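Local coordinates for replicative DNA helicase (Nostoc punctiforme, PDB 4O1R), which carries an intein, a protein-splicing element of the Hint fold that probably excises itself from the helicase precursor and joins the flanking exteins, at residues A4-S9 and G118-F123; A46-A51 and L125-L130; K93-L98 and W108-S113. All blocks are in the same frame, centred on the assembly; numbering follows the deposited sequence.

Interaction 1: A4-S9 and G118-F123; sequences ALAGDS and GEEEVF. Unlike the reference sequence in segment 4-9: Ala-4 (reference Cys).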
loop_
_atom_site.group_PDB
_atom_site.type_symbol
_atom_site.label_atom_id
_atom_site.label_comp_id
_atom_site.label_asym_id
_atom_site.label_seq_id
_atom_site.Cartn_x
_atom_site.Cartn_y
_atom_site.Cartn_z
ATOM N N ALA A 4 -4.284 6.439 4.762
ATOM C CA ALA A 4 -3.774 5.468 5.721
ATOM C C ALA A 4 -4.399 4.101 5.486
ATOM O O ALA A 4 -5.256 3.935 4.601
ATOM C CB ALA A 4 -3.991 5.970 7.147
ATOM N N LEU A 5 -3.950 3.128 6.266
ATOM C CA LEU A 5 -4.289 1.717 6.071
ATOM C C LEU A 5 -4.758 1.069 7.343
ATOM O O LEU A 5 -4.357 1.462 8.445
ATOM C CB LEU A 5 -3.057 0.938 5.593
ATOM C CG LEU A 5 -2.453 1.355 4.256
ATOM C CD1 LEU A 5 -1.162 0.578 4.055
ATOM C CD2 LEU A 5 -3.433 1.079 3.113
ATOM N N ALA A 6 -5.548 0.013 7.199
ATOM C CA ALA A 6 -5.909 -0.806 8.367
ATOM C C ALA A 6 -4.645 -1.333 9.049
ATOM O O ALA A 6 -3.637 -1.616 8.393
ATOM C CB ALA A 6 -6.804 -1.967 7.950
ATOM N N GLY A 7 -4.717 -1.475 10.368
ATOM C CA GLY A 7 -3.562 -1.916 11.163
ATOM C C GLY A 7 -3.021 -3.294 10.847
ATOM O O GLY A 7 -1.828 -3.555 11.074
ATOM N N ASP A 8 -3.871 -4.164 10.293
ATOM C CA ASP A 8 -3.441 -5.515 9.951
ATOM C C ASP A 8 -2.809 -5.613 8.568
ATOM O O ASP A 8 -2.390 -6.690 8.156
ATOM C CB ASP A 8 -4.568 -6.553 10.115
ATOM C CG ASP A 8 -5.784 -6.267 9.272
ATOM O OD1 ASP A 8 -5.945 -5.130 8.790
ATOM O OD2 ASP A 8 -6.613 -7.195 9.129
ATOM N N SER A 9 -2.727 -4.490 7.858
ATOM C CA SER A 9 -2.062 -4.464 6.551
ATOM C C SER A 9 -0.609 -4.905 6.699
ATOM O O SER A 9 0.097 -4.401 7.560
ATOM C CB SER A 9 -2.094 -3.058 5.952
ATOM O OG SER A 9 -3.427 -2.560 5.859
ATOM N N GLY A 118 -16.290 0.045 7.189
ATOM C CA GLY A 118 -16.399 0.543 8.557
ATOM C C GLY A 118 -15.245 1.428 8.950
ATOM O O GLY A 118 -14.401 1.768 8.133
ATOM N N GLU A 119 -15.217 1.796 10.219
ATOM C CA GLU A 119 -14.172 2.664 10.761
ATOM C C GLU A 119 -13.275 1.882 11.704
ATOM O O GLU A 119 -13.750 1.066 12.503
ATOM C CB GLU A 119 -14.792 3.845 11.522
ATOM C CG GLU A 119 -15.646 4.781 10.673
ATOM C CD GLU A 119 -16.222 5.937 11.468
ATOM O OE1 GLU A 119 -16.252 5.863 12.719
ATOM O OE2 GLU A 119 -16.640 6.923 10.828
ATOM N N GLU A 120 -11.975 2.138 11.611
ATOM C CA GLU A 120 -10.991 1.547 12.519
ATOM C C GLU A 120 -9.850 2.517 12.672
ATOM O O GLU A 120 -9.734 3.464 11.893
ATOM C CB GLU A 120 -10.397 0.249 11.937
ATOM C CG GLU A 120 -11.389 -0.848 11.639
ATOM C CD GLU A 120 -10.729 -2.157 11.268
ATOM O OE1 GLU A 120 -9.483 -2.224 11.149
ATOM O OE2 GLU A 120 -11.477 -3.135 11.092
ATOM N N GLU A 121 -8.988 2.282 13.650
ATOM C CA GLU A 121 -7.724 3.007 13.696
ATOM C C GLU A 121 -6.903 2.694 12.437
ATOM O O GLU A 121 -6.877 1.550 11.963
ATOM C CB GLU A 121 -6.930 2.673 14.960
ATOM C CG GLU A 121 -5.740 3.590 15.140
ATOM C CD GLU A 121 -5.000 3.382 16.435
ATOM O OE1 GLU A 121 -5.234 2.366 17.120
ATOM O OE2 GLU A 121 -4.171 4.255 16.755
ATOM N N VAL A 122 -6.269 3.719 11.873
ATOM C CA VAL A 122 -5.511 3.554 10.636
ATOM C C VAL A 122 -4.099 4.112 10.794
ATOM O O VAL A 122 -3.840 4.945 11.671
ATOM C CB VAL A 122 -6.244 4.168 9.412
ATOM C CG1 VAL A 122 -7.511 3.400 9.113
ATOM C CG2 VAL A 122 -6.548 5.630 9.636
ATOM N N PHE A 123 -3.195 3.624 9.945
ATOM C CA PHE A 123 -1.754 3.792 10.123
ATOM C C PHE A 123 -1.086 4.076 8.803
ATOM O O PHE A 123 -1.572 3.690 7.736
ATOM C CB PHE A 123 -1.156 2.502 10.714
ATOM C CG PHE A 123 -1.768 2.105 12.022
ATOM C CD1 PHE A 123 -2.944 1.352 12.060
ATOM C CD2 PHE A 123 -1.184 2.496 13.223
ATOM C CE1 PHE A 123 -3.535 1.000 13.272
ATOM C CE2 PHE A 123 -1.764 2.136 14.436
ATOM C CZ PHE A 123 -2.935 1.386 14.457
HETATM O O HOH W 1 -7.091 -1.060 11.938
#
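Phe-123 and Leu-5 face each other as an antiparallel hydrogen-bonded pair. Leu-5 N gives its proton to Phe-123 O at 2.9 Å, and Phe-123 N returns one to Leu-5 O, meeting it in the carbonyl plane. From this pair the Phe-123 side chain runs back along 4-9. Its CB lies 4.1 Å from Leu-5 O; CG, anti to the carbonyl carbon (chi1 -58°), brings the CD1-CE1 side of the ring obliquely up to Gly-7, where CD1 is 3.4 Å from Gly-7 CA and CE1 3.6 Å from the same Gly-7 CA. A CB at Gly-7 would collide with CE1. The Phe-123 side chain also packs on Lys-23, Val-26 and Ser-53. The short strand 5-6 is the N-terminal strand of the Hint fold, and Ala-4 stands where the reference sequence has cysteine, probably the splicing nucleophile as in other inteins. With an alanine at Phe-123, the ring's contact with Gly-7 CA would be lost, which is likely to open a gap beside that glycine. Ala-4 CB packs on Val-122 CG2 at 3.6 Å. Between the turn and the strand a water takes the Gly-7 N proton and donates to Glu-121 O and Glu-120 OE1, while Glu-120 OE2 pairs with Arg-71.

Interaction 2: A46-A51 and L125-L130; sequences AIVSNA and LTVPGL
Ala-51 and Leu-125 make the tight end of this contact: Leu-125 CD2 presses on Ala-51 CB at 3.5 Å, closer than usual for two carbons. The leucine reaches it with CG anti to the carbonyl carbon (chi1 -54°), and its other methyl, CD1, meets Val-48 CG2 at 4.1 Å. The apolar row goes on from there. Val-48 CG2 crosses Val-127 CG2 obliquely, and Val-127 CG1 lies against Ala-46 CB at 3.7 Å. Phe-133 lies against both Leu-125 and Val-127, so the row belongs to the buried interior. These residues sit where strand 42-55 runs antiparallel to the C-terminal end of strand 106-126, within the curled beta-sheet of the Hint fold; Val-127 N bonds to the side chain of the terminal Asn-142. Ala-51 and Leu-125 form a non-hydrogen-bonded pair. Next to it, Thr-126 N donates to Asn-50 O and Ser-49 N to Thr-126 O, the latter nearly straight along the carbonyl (C=O...N 161°). The other side is polar and more exposed. Ser-49 OG and Thr-126 OG1 share a very short hydrogen bond of 2.5 Å, both hydroxyls lying between backbone N and carbonyl carbon; Thr-126 has a second conformer, so this length is doubtful. Beside them Pro-128 CD lies 3.4 Å from Ser-49 OG. Farther along, the backbones part and a water fills in: it donates to Ile-47 O at 2.7 Å and accepts the proton of Gly-129 N, so that Ile-47 contributes here through its carbonyl.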
loop_
_atom_site.group_PDB
_atom_site.type_symbol
_atom_site.label_atom_id
_atom_site.label_comp_id
_atom_site.label_asym_id
_atom_site.label_seq_id
_atom_site.Cartn_x
_atom_site.Cartn_y
_atom_site.Cartn_z
ATOM N N ALA A 46 13.520 0.282 0.330
ATOM C CA ALA A 46 13.237 1.669 0.692
ATOM C C ALA A 46 13.156 1.847 2.203
ATOM O O ALA A 46 12.450 1.108 2.887
ATOM C CB ALA A 46 11.940 2.120 0.047
ATOM N N ILE A 47 13.852 2.853 2.715
ATOM C CA ILE A 47 13.875 3.132 4.150
ATOM C C ILE A 47 12.615 3.860 4.630
ATOM O O ILE A 47 12.149 4.830 4.018
ATOM C CB ILE A 47 15.151 3.924 4.560
ATOM C CG1 ILE A 47 16.399 3.081 4.288
ATOM C CG2 ILE A 47 15.078 4.386 6.034
ATOM C CD1 ILE A 47 16.517 1.809 5.111
ATOM N N VAL A 48 12.070 3.376 5.737
ATOM C CA VAL A 48 10.941 3.995 6.406
ATOM C C VAL A 48 11.461 4.877 7.535
ATOM O O VAL A 48 12.209 4.407 8.394
ATOM C CB VAL A 48 10.003 2.909 6.980
ATOM C CG1 VAL A 48 8.893 3.525 7.825
ATOM C CG2 VAL A 48 9.425 2.056 5.858
ATOM N N SER A 49 11.069 6.151 7.520
ATOM C CA SER A 49 11.514 7.115 8.529
ATOM C C SER A 49 10.547 7.313 9.696
ATOM O O SER A 49 10.924 7.864 10.730
ATOM C CB SER A 49 11.765 8.474 7.868
ATOM O OG SER A 49 10.574 8.967 7.277
ATOM N N ASN A 50 9.296 6.898 9.521
ATOM C CA ASN A 50 8.262 7.120 10.534
ATOM C C ASN A 50 7.126 6.139 10.286
ATOM O O ASN A 50 6.798 5.867 9.132
ATOM C CB ASN A 50 7.729 8.567 10.449
ATOM C CG ASN A 50 7.069 9.039 11.734
ATOM O OD1 ASN A 50 7.272 8.467 12.805
ATOM N ND2 ASN A 50 6.286 10.115 11.631
ATOM N N ALA A 51 6.530 5.639 11.363
ATOM C CA ALA A 51 5.344 4.776 11.301
ATOM C C ALA A 51 4.413 5.238 12.402
ATOM O O ALA A 51 4.838 5.376 13.546
ATOM C CB ALA A 51 5.728 3.311 11.496
ATOM N N LEU A 125 3.084 4.873 6.888
ATOM C CA LEU A 125 4.544 4.913 6.909
ATOM C C LEU A 125 5.008 6.066 6.066
ATOM O O LEU A 125 4.439 6.325 5.012
ATOM C CB LEU A 125 5.131 3.642 6.298
ATOM C CG LEU A 125 4.687 2.285 6.831
ATOM C CD1 LEU A 125 5.428 1.157 6.121
ATOM C CD2 LEU A 125 4.909 2.206 8.325
ATOM N N THR A 126 6.065 6.729 6.508
ATOM C CA THR A 126 6.735 7.730 5.673
ATOM C C THR A 126 7.964 7.100 5.047
ATOM O O THR A 126 8.816 6.536 5.754
ATOM C CB THR A 126 7.149 8.946 6.495
ATOM O OG1 THR A 126 8.078 8.558 7.507
ATOM C CG2 THR A 126 5.943 9.565 7.143
ATOM N N VAL A 127 8.026 7.185 3.721
ATOM C CA VAL A 127 9.131 6.654 2.927
ATOM C C VAL A 127 9.732 7.852 2.166
ATOM O O VAL A 127 9.279 8.191 1.069
ATOM C CB VAL A 127 8.642 5.539 1.969
ATOM C CG1 VAL A 127 9.782 4.982 1.127
ATOM C CG2 VAL A 127 7.941 4.409 2.750
ATOM N N PRO A 128 10.748 8.503 2.756
ATOM C CA PRO A 128 11.174 9.793 2.190
ATOM C C PRO A 128 11.803 9.729 0.809
ATOM O O PRO A 128 11.840 10.749 0.121
ATOM C CB PRO A 128 12.173 10.328 3.217
ATOM C CG PRO A 128 12.579 9.172 4.028
ATOM C CD PRO A 128 11.430 8.210 4.028
ATOM N N GLY A 129 12.281 8.566 0.381
ATOM C CA GLY A 129 12.878 8.489 -0.956
ATOM C C GLY A 129 11.822 8.406 -2.047
ATOM O O GLY A 129 11.581 9.359 -2.793
ATOM N N LEU A 130 11.178 7.250 -2.107
ATOM C CA LEU A 130 10.262 6.896 -3.182
ATOM C C LEU A 130 8.790 7.245 -2.916
ATOM O O LEU A 130 7.969 7.206 -3.834
ATOM C CB LEU A 130 10.428 5.403 -3.508
ATOM C CG LEU A 130 11.798 5.001 -4.073
ATOM C CD1 LEU A 130 11.957 3.500 -4.115
ATOM C CD2 LEU A 130 11.988 5.587 -5.469
HETATM O O HOH W 2 13.159 6.169 1.909
#

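Interaction 3: K93-L98 and W108-S113; sequences KEHLAL and WDEIVS. Unlike the reference sequence in segment 93-98: Ala-97 (reference Cys).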
loop_
_atom_site.group_PDB
_atom_site.type_symbol
_atom_site.label_atom_id
_atom_site.label_comp_id
_atom_site.label_asym_id
_atom_site.label_seq_id
_atom_site.Cartn_x
_atom_site.Cartn_y
_atom_site.Cartn_z
ATOM N N LYS A 93 -13.206 -2.500 -12.587
ATOM C CA LYS A 93 -12.369 -2.962 -13.714
ATOM C C LYS A 93 -11.131 -2.120 -13.968
ATOM O O LYS A 93 -10.326 -2.468 -14.819
ATOM C CB LYS A 93 -13.172 -3.120 -15.012
ATOM C CG LYS A 93 -14.333 -4.103 -14.838
ATOM C CD LYS A 93 -15.046 -4.384 -16.124
ATOM C CE LYS A 93 -15.767 -3.160 -16.564
ATOM N NZ LYS A 93 -16.483 -3.380 -17.831
ATOM N N GLU A 94 -10.958 -1.032 -13.226
ATOM C CA GLU A 94 -9.726 -0.260 -13.355
ATOM C C GLU A 94 -8.545 -1.103 -12.860
ATOM O O GLU A 94 -8.693 -1.907 -11.940
ATOM C CB GLU A 94 -9.852 1.053 -12.587
ATOM C CG GLU A 94 -8.777 2.062 -12.922
ATOM C CD GLU A 94 -9.229 3.478 -12.685
ATOM O OE1 GLU A 94 -10.360 3.699 -12.196
ATOM O OE2 GLU A 94 -8.458 4.389 -13.033
ATOM N N HIS A 95 -7.372 -0.928 -13.469
ATOM C CA HIS A 95 -6.209 -1.734 -13.104
ATOM C C HIS A 95 -5.234 -0.969 -12.212
ATOM O O HIS A 95 -5.065 0.246 -12.360
ATOM C CB HIS A 95 -5.487 -2.199 -14.370
ATOM C CG HIS A 95 -6.236 -3.226 -15.169
ATOM N ND1 HIS A 95 -7.447 -2.982 -15.788
ATOM C CD2 HIS A 95 -5.902 -4.499 -15.489
ATOM C CE1 HIS A 95 -7.834 -4.072 -16.436
ATOM N NE2 HIS A 95 -6.912 -5.000 -16.272
ATOM N N LEU A 96 -4.590 -1.704 -11.304
ATOM C CA LEU A 96 -3.605 -1.151 -10.370
ATOM C C LEU A 96 -2.290 -1.899 -10.482
ATOM O O LEU A 96 -2.269 -3.098 -10.796
ATOM C CB LEU A 96 -4.079 -1.292 -8.923
ATOM C CG LEU A 96 -5.409 -0.686 -8.533
ATOM C CD1 LEU A 96 -5.600 -0.945 -7.049
ATOM C CD2 LEU A 96 -5.380 0.800 -8.847
ATOM N N ALA A 97 -1.197 -1.189 -10.191
ATOM C CA ALA A 97 0.127 -1.798 -10.183
ATOM C C ALA A 97 0.349 -2.611 -8.926
ATOM O O ALA A 97 0.162 -2.115 -7.801
ATOM C CB ALA A 97 1.196 -0.726 -10.278
ATOM N N LEU A 98 0.760 -3.857 -9.128
ATOM C CA LEU A 98 1.039 -4.780 -8.032
ATOM C C LEU A 98 2.348 -5.486 -8.327
ATOM O O LEU A 98 2.650 -5.732 -9.487
ATOM C CB LEU A 98 -0.091 -5.825 -7.933
ATOM C CG LEU A 98 -1.350 -5.575 -7.088
ATOM C CD1 LEU A 98 -2.140 -4.373 -7.540
ATOM C CD2 LEU A 98 -2.254 -6.779 -7.138
ATOM N N TRP A 108 -0.308 -5.331 -13.869
ATOM C CA TRP A 108 -1.487 -4.479 -13.735
ATOM C C TRP A 108 -2.730 -5.318 -13.509
ATOM O O TRP A 108 -3.295 -5.855 -14.464
ATOM C CB TRP A 108 -1.650 -3.647 -15.005
ATOM C CG TRP A 108 -0.500 -2.722 -15.231
ATOM C CD1 TRP A 108 0.568 -2.930 -16.054
ATOM C CD2 TRP A 108 -0.280 -1.448 -14.600
ATOM N NE1 TRP A 108 1.428 -1.860 -15.989
ATOM C CE2 TRP A 108 0.931 -0.936 -15.107
ATOM C CE3 TRP A 108 -1.003 -0.678 -13.676
ATOM C CZ2 TRP A 108 1.453 0.302 -14.708
ATOM C CZ3 TRP A 108 -0.477 0.558 -13.282
ATOM C CH2 TRP A 108 0.735 1.034 -13.801
ATOM N N ASP A 109 -3.156 -5.428 -12.255
ATOM C CA ASP A 109 -4.281 -6.292 -11.913
ATOM C C ASP A 109 -5.583 -5.500 -11.932
ATOM O O ASP A 109 -5.613 -4.315 -11.609
ATOM C CB ASP A 109 -4.065 -6.933 -10.538
ATOM C CG ASP A 109 -4.862 -8.224 -10.347
ATOM O OD1 ASP A 109 -5.517 -8.713 -11.293
ATOM O OD2 ASP A 109 -4.779 -8.751 -9.234
ATOM N N GLU A 110 -6.663 -6.175 -12.271
ATOM C CA GLU A 110 -7.981 -5.567 -12.336
ATOM C C GLU A 110 -8.641 -5.500 -10.957
ATOM O O GLU A 110 -8.634 -6.490 -10.210
ATOM C CB GLU A 110 -8.843 -6.437 -13.255
ATOM C CG GLU A 110 -10.204 -5.856 -13.528
ATOM C CD GLU A 110 -11.183 -6.866 -14.065
ATOM O OE1 GLU A 110 -11.205 -8.014 -13.571
ATOM O OE2 GLU A 110 -11.967 -6.491 -14.941
ATOM N N ILE A 111 -9.236 -4.353 -10.633
ATOM C CA ILE A 111 -10.081 -4.234 -9.440
ATOM C C ILE A 111 -11.413 -4.927 -9.690
ATOM O O ILE A 111 -12.094 -4.630 -10.692
ATOM C CB ILE A 111 -10.353 -2.760 -9.104
ATOM C CG1 ILE A 111 -9.047 -2.045 -8.753
ATOM C CG2 ILE A 111 -11.357 -2.643 -7.936
ATOM C CD1 ILE A 111 -9.163 -0.541 -8.765
ATOM N N VAL A 112 -11.779 -5.851 -8.797
ATOM C CA VAL A 112 -13.086 -6.532 -8.894
ATOM C C VAL A 112 -14.125 -6.029 -7.895
ATOM O O VAL A 112 -15.323 -6.200 -8.113
ATOM C CB VAL A 112 -12.975 -8.087 -8.839
ATOM C CG1 VAL A 112 -12.143 -8.612 -10.009
ATOM C CG2 VAL A 112 -12.395 -8.552 -7.525
ATOM N N SER A 113 -13.675 -5.389 -6.818
ATOM C CA SER A 113 -14.611 -4.843 -5.846
ATOM C C SER A 113 -13.992 -3.770 -4.989
ATOM O O SER A 113 -12.803 -3.830 -4.659
ATOM C CB SER A 113 -15.213 -5.955 -4.977
ATOM O OG SER A 113 -14.224 -6.593 -4.234
#
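Glu-110 and His-95 meet across the beta hairpin of strands 95-99 and 106-126, an antiparallel pair within the Hint fold. The glutamate lays its CB over one face of the imidazole, 4.1 Å from the ring centroid and 20° off the normal, a CH-pi contact. The histidine sits here with CG anti to the carbonyl carbon (chi1 -70°), which also brings CD2 to 3.1 Å from Trp-108 O at the ring edge. Glu-110 has CG opposite its backbone N (chi1 -174°) and an extended chain beyond, and runs alongside Lys-93, both chains pointing the same way; OE2 touches Lys-93 CG at 3.4 Å, but the ammonium lies well beyond the carboxylate, and OE1 makes a long, weak ion pair with Arg-65 and a hydrogen bond to a bound glycerol. Trp-108 is on the same face as His-95 and Ala-97, an alanine where the reference has cysteine. The six-membered ring of Trp-108 receives Ala-97 CB over the face, 4.1 Å from the centroid, a second CH-pi contact. On the other face of the sheet Leu-96 is directed into the core, where its CG packs on Ile-111 CD1 at 3.8 Å. Asp-109, also on that face, has its OD2 hydrogen-bonded to Thr-64 OG1, Leu-66 N and Tyr-107 OH, a setting that would probably favour a charged carboxylate; the apolar Leu-98 CD2 lies beside this oxygen. Backbone bonds tie Leu-96 to Asp-109 in both directions. At the open end Ile-111 N donates to Glu-94 O at 2.8 Å. Ile-111 CG1 lies 3.2 Å from Glu-94 O.

All three interactions draw on the long strand 106-126, which pairs in turn with strand 95-99 (interaction 3), strand 5-6 (interaction 1) and strand 42-55 (interaction 2), all within one antiparallel curled sheet. Along the chain, interaction 3 is a local hairpin nested inside the loops closed by the other two, whereas interactions 1 and 2 cross, their segments alternating. The centres of interactions 1 and 2 lie about 18 Å apart, with 118-123 and 125-130 almost consecutive; those of 2 and 3 are about 25 Å apart, on opposite sides of the chain's centre. The strand thus joins the N-terminal region to distant parts of the fold, consistent with the need of an intein to bring both splice junctions together.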